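Local coordinates for protein malonyl-CoA decarboxylase (PDB 4KSA) that probably decarboxylates malonyl-CoA to acetyl-CoA and carbon dioxide, and assembles from several copies of the same chain, at residues Ser61-Tyr66 and Arg124-Ala129. Numbering follows the deposited sequence.
Sequences SLLAGY and RRLNHA
Leu63 and Leu126 mark the nearest approach of the two backbones, their CA atoms 7.3 Å apart, where helix 52-68 meets the segment of helix 118-126 that runs into a type I beta turn from Leu126 to Ala129. No hydrogen bond crosses this junction; two leucines of one helix meet a leucine and an alanine of the other segment. The side chains of Leu62 and Leu126 lie at about a right angle, CD2 of Leu62 resting 3.8 Å from CD2 of Leu126. That same Leu126 methyl also reaches CB of Leu62, at 4.0 Å. CG of Leu63, anti to the carbonyl carbon (chi1 -72°), carries the CD1 methyl across to CB of Ala129 (3.5 Å) and the carbonyl O of Leu126. An alanine at Leu62 would probably leave a gap beside the CD2 methyl of Leu126, part of its cover remaining from CB and from Leu63. The cluster extends outward, as Leu62 also packs on Leu42, Leu126 on Leu46 and Leu136, and Leu63 on Ala135. Helices 36-48, 52-68, 118-126 and 132-146 thus share one leucine- and alanine-rich core, an example of how an all-helical bundle, here in the helical N-terminal region, packs aliphatic side chains of several helices against one another.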
ATOM      1  N   SER A  61      -0.650 -30.604  13.631  1.00 52.36           N
ATOM      2  CA  SER A  61      -0.499 -32.036  13.439  1.00 53.11           C
ATOM      3  C   SER A  61      -1.852 -32.702  13.179  1.00 53.74           C
ATOM      4  O   SER A  61      -1.996 -33.465  12.221  1.00 54.07           O
ATOM      5  CB  SER A  61       0.179 -32.650  14.678  1.00 54.25           C
ATOM      6  OG  SER A  61       0.933 -33.820  14.362  1.00 55.03           O
ATOM      7  N   LEU A  62      -2.838 -32.404  14.027  1.00 53.20           N
ATOM      8  CA  LEU A  62      -4.182 -32.976  13.900  1.00 51.49           C
ATOM      9  C   LEU A  62      -4.822 -32.664  12.544  1.00 50.52           C
ATOM     10  O   LEU A  62      -5.421 -33.541  11.915  1.00 50.43           O
ATOM     11  CB  LEU A  62      -5.080 -32.464  15.040  1.00 51.06           C
ATOM     12  CG  LEU A  62      -6.475 -33.092  15.186  1.00 50.47           C
ATOM     13  CD1 LEU A  62      -6.984 -32.920  16.605  1.00 50.82           C
ATOM     14  CD2 LEU A  62      -7.430 -32.455  14.207  1.00 49.88           C
ATOM     15  N   LEU A  63      -4.695 -31.418  12.098  1.00 48.55           N
ATOM     16  CA  LEU A  63      -5.261 -31.008  10.821  1.00 46.30           C
ATOM     17  C   LEU A  63      -4.629 -31.761   9.670  1.00 46.69           C
ATOM     18  O   LEU A  63      -5.331 -32.198   8.746  1.00 48.03           O
ATOM     19  CB  LEU A  63      -5.086 -29.506  10.613  1.00 43.15           C
ATOM     20  CG  LEU A  63      -5.998 -28.651  11.496  1.00 41.88           C
ATOM     21  CD1 LEU A  63      -5.616 -27.197  11.414  1.00 40.95           C
ATOM     22  CD2 LEU A  63      -7.420 -28.839  11.051  1.00 40.65           C
ATOM     23  N   ALA A  64      -3.308 -31.910   9.716  1.00 45.21           N
ATOM     24  CA  ALA A  64      -2.596 -32.625   8.660  1.00 44.61           C
ATOM     25  C   ALA A  64      -3.038 -34.090   8.652  1.00 44.88           C
ATOM     26  O   ALA A  64      -3.245 -34.691   7.592  1.00 43.68           O
ATOM     27  CB  ALA A  64      -1.097 -32.530   8.882  1.00 41.97           C
ATOM     28  N   GLY A  65      -3.184 -34.650   9.850  1.00 44.94           N
ATOM     29  CA  GLY A  65      -3.604 -36.025   9.984  1.00 44.70           C
ATOM     30  C   GLY A  65      -4.983 -36.222   9.405  1.00 45.10           C
ATOM     31  O   GLY A  65      -5.217 -37.168   8.652  1.00 47.67           O
ATOM     32  N   TYR A  66      -5.897 -35.326   9.758  1.00 44.21           N
ATOM     33  CA  TYR A  66      -7.259 -35.392   9.260  1.00 43.99           C
ATOM     34  C   TYR A  66      -7.273 -35.363   7.740  1.00 45.77           C
ATOM     35  O   TYR A  66      -7.926 -36.181   7.096  1.00 47.46           O
ATOM     36  CB  TYR A  66      -8.093 -34.227   9.819  1.00 40.39           C
ATOM     37  CG  TYR A  66      -9.498 -34.151   9.246  1.00 38.31           C
ATOM     38  CD1 TYR A  66      -9.776 -33.353   8.143  1.00 36.70           C
ATOM     39  CD2 TYR A  66     -10.536 -34.911   9.781  1.00 38.22           C
ATOM     40  CE1 TYR A  66     -11.034 -33.307   7.587  1.00 38.47           C
ATOM     41  CE2 TYR A  66     -11.810 -34.874   9.227  1.00 38.25           C
ATOM     42  CZ  TYR A  66     -12.053 -34.067   8.126  1.00 40.13           C
ATOM     43  OH  TYR A  66     -13.311 -34.011   7.553  1.00 41.95           O
ATOM     44  N   ARG A 124     -11.460 -23.957  18.318  1.00 37.44           N
ATOM     45  CA  ARG A 124     -10.744 -22.703  18.585  1.00 36.92           C
ATOM     46  C   ARG A 124      -9.254 -22.908  18.563  1.00 38.76           C
ATOM     47  O   ARG A 124      -8.516 -22.054  18.067  1.00 42.12           O
ATOM     48  CB  ARG A 124     -11.129 -22.090  19.929  1.00 31.43           C
ATOM     49  CG  ARG A 124     -12.421 -21.314  19.876  1.00 33.34           C
ATOM     50  CD  ARG A 124     -12.593 -20.475  21.119  1.00 33.49           C
ATOM     51  NE  ARG A 124     -12.919 -21.297  22.270  1.00 38.26           N
ATOM     52  CZ  ARG A 124     -14.158 -21.529  22.683  1.00 37.44           C
ATOM     53  NH1 ARG A 124     -15.179 -20.982  22.044  1.00 41.95           N
ATOM     54  NH2 ARG A 124     -14.370 -22.329  23.713  1.00 36.00           N
ATOM     55  N   ARG A 125      -8.802 -24.038  19.090  1.00 39.46           N
ATOM     56  CA  ARG A 125      -7.382 -24.314  19.106  1.00 41.07           C
ATOM     57  C   ARG A 125      -6.863 -24.714  17.739  1.00 42.08           C
ATOM     58  O   ARG A 125      -5.768 -24.318  17.356  1.00 46.37           O
ATOM     59  CB  ARG A 125      -7.076 -25.392  20.136  1.00 40.78           C
ATOM     60  CG  ARG A 125      -7.438 -24.943  21.530  1.00 41.16           C
ATOM     61  CD  ARG A 125      -6.832 -25.827  22.601  1.00 44.19           C
ATOM     62  NE  ARG A 125      -7.237 -25.342  23.915  1.00 47.44           N
ATOM     63  CZ  ARG A 125      -6.597 -25.600  25.053  1.00 48.53           C
ATOM     64  NH1 ARG A 125      -5.504 -26.365  25.061  1.00 45.83           N
ATOM     65  NH2 ARG A 125      -7.024 -25.042  26.180  1.00 49.75           N
ATOM     66  N   LEU A 126      -7.643 -25.488  16.994  1.00 42.62           N
ATOM     67  CA  LEU A 126      -7.228 -25.926  15.663  1.00 41.82           C
ATOM     68  C   LEU A 126      -7.112 -24.747  14.729  1.00 42.30           C
ATOM     69  O   LEU A 126      -6.462 -24.824  13.698  1.00 41.93           O
ATOM     70  CB  LEU A 126      -8.240 -26.904  15.088  1.00 42.30           C
ATOM     71  CG  LEU A 126      -8.310 -28.268  15.761  1.00 42.13           C
ATOM     72  CD1 LEU A 126      -9.408 -29.085  15.114  1.00 43.20           C
ATOM     73  CD2 LEU A 126      -6.956 -28.969  15.625  1.00 42.72           C
ATOM     74  N   ASN A 127      -7.754 -23.649  15.108  1.00 43.61           N
ATOM     75  CA  ASN A 127      -7.751 -22.445  14.302  1.00 42.22           C
ATOM     76  C   ASN A 127      -6.451 -21.681  14.415  1.00 41.88           C
ATOM     77  O   ASN A 127      -6.230 -20.720  13.688  1.00 43.45           O
ATOM     78  CB  ASN A 127      -8.920 -21.547  14.703  1.00 40.44           C
ATOM     79  CG  ASN A 127      -9.150 -20.435  13.714  1.00 38.01           C
ATOM     80  OD1 ASN A 127      -9.192 -20.662  12.511  1.00 36.96           O
ATOM     81  ND2 ASN A 127      -9.309 -19.228  14.216  1.00 38.82           N
ATOM     82  N   HIS A 128      -5.581 -22.113  15.316  1.00 42.62           N
ATOM     83  CA  HIS A 128      -4.302 -21.438  15.486  1.00 43.60           C
ATOM     84  C   HIS A 128      -3.222 -22.069  14.616  1.00 42.28           C
ATOM     85  O   HIS A 128      -2.133 -21.533  14.460  1.00 43.26           O
ATOM     86  CB  HIS A 128      -3.892 -21.435  16.958  1.00 43.72           C
ATOM     87  CG  HIS A 128      -4.687 -20.484  17.791  1.00 48.53           C
ATOM     88  ND1 HIS A 128      -5.318 -20.858  18.958  1.00 52.04           N
ATOM     89  CD2 HIS A 128      -4.967 -19.169  17.620  1.00 51.21           C
ATOM     90  CE1 HIS A 128      -5.952 -19.818  19.471  1.00 52.34           C
ATOM     91  NE2 HIS A 128      -5.755 -18.780  18.677  1.00 53.22           N
ATOM     92  N   ALA A 129      -3.535 -23.210  14.032  1.00 40.55           N
ATOM     93  CA  ALA A 129      -2.581 -23.867  13.172  1.00 39.54           C
ATOM     94  C   ALA A 129      -2.529 -23.072  11.880  1.00 39.19           C
ATOM     95  O   ALA A 129      -3.544 -22.556  11.417  1.00 40.93           O
ATOM     96  CB  ALA A 129      -3.024 -25.294  12.900  1.00 37.54           C
TER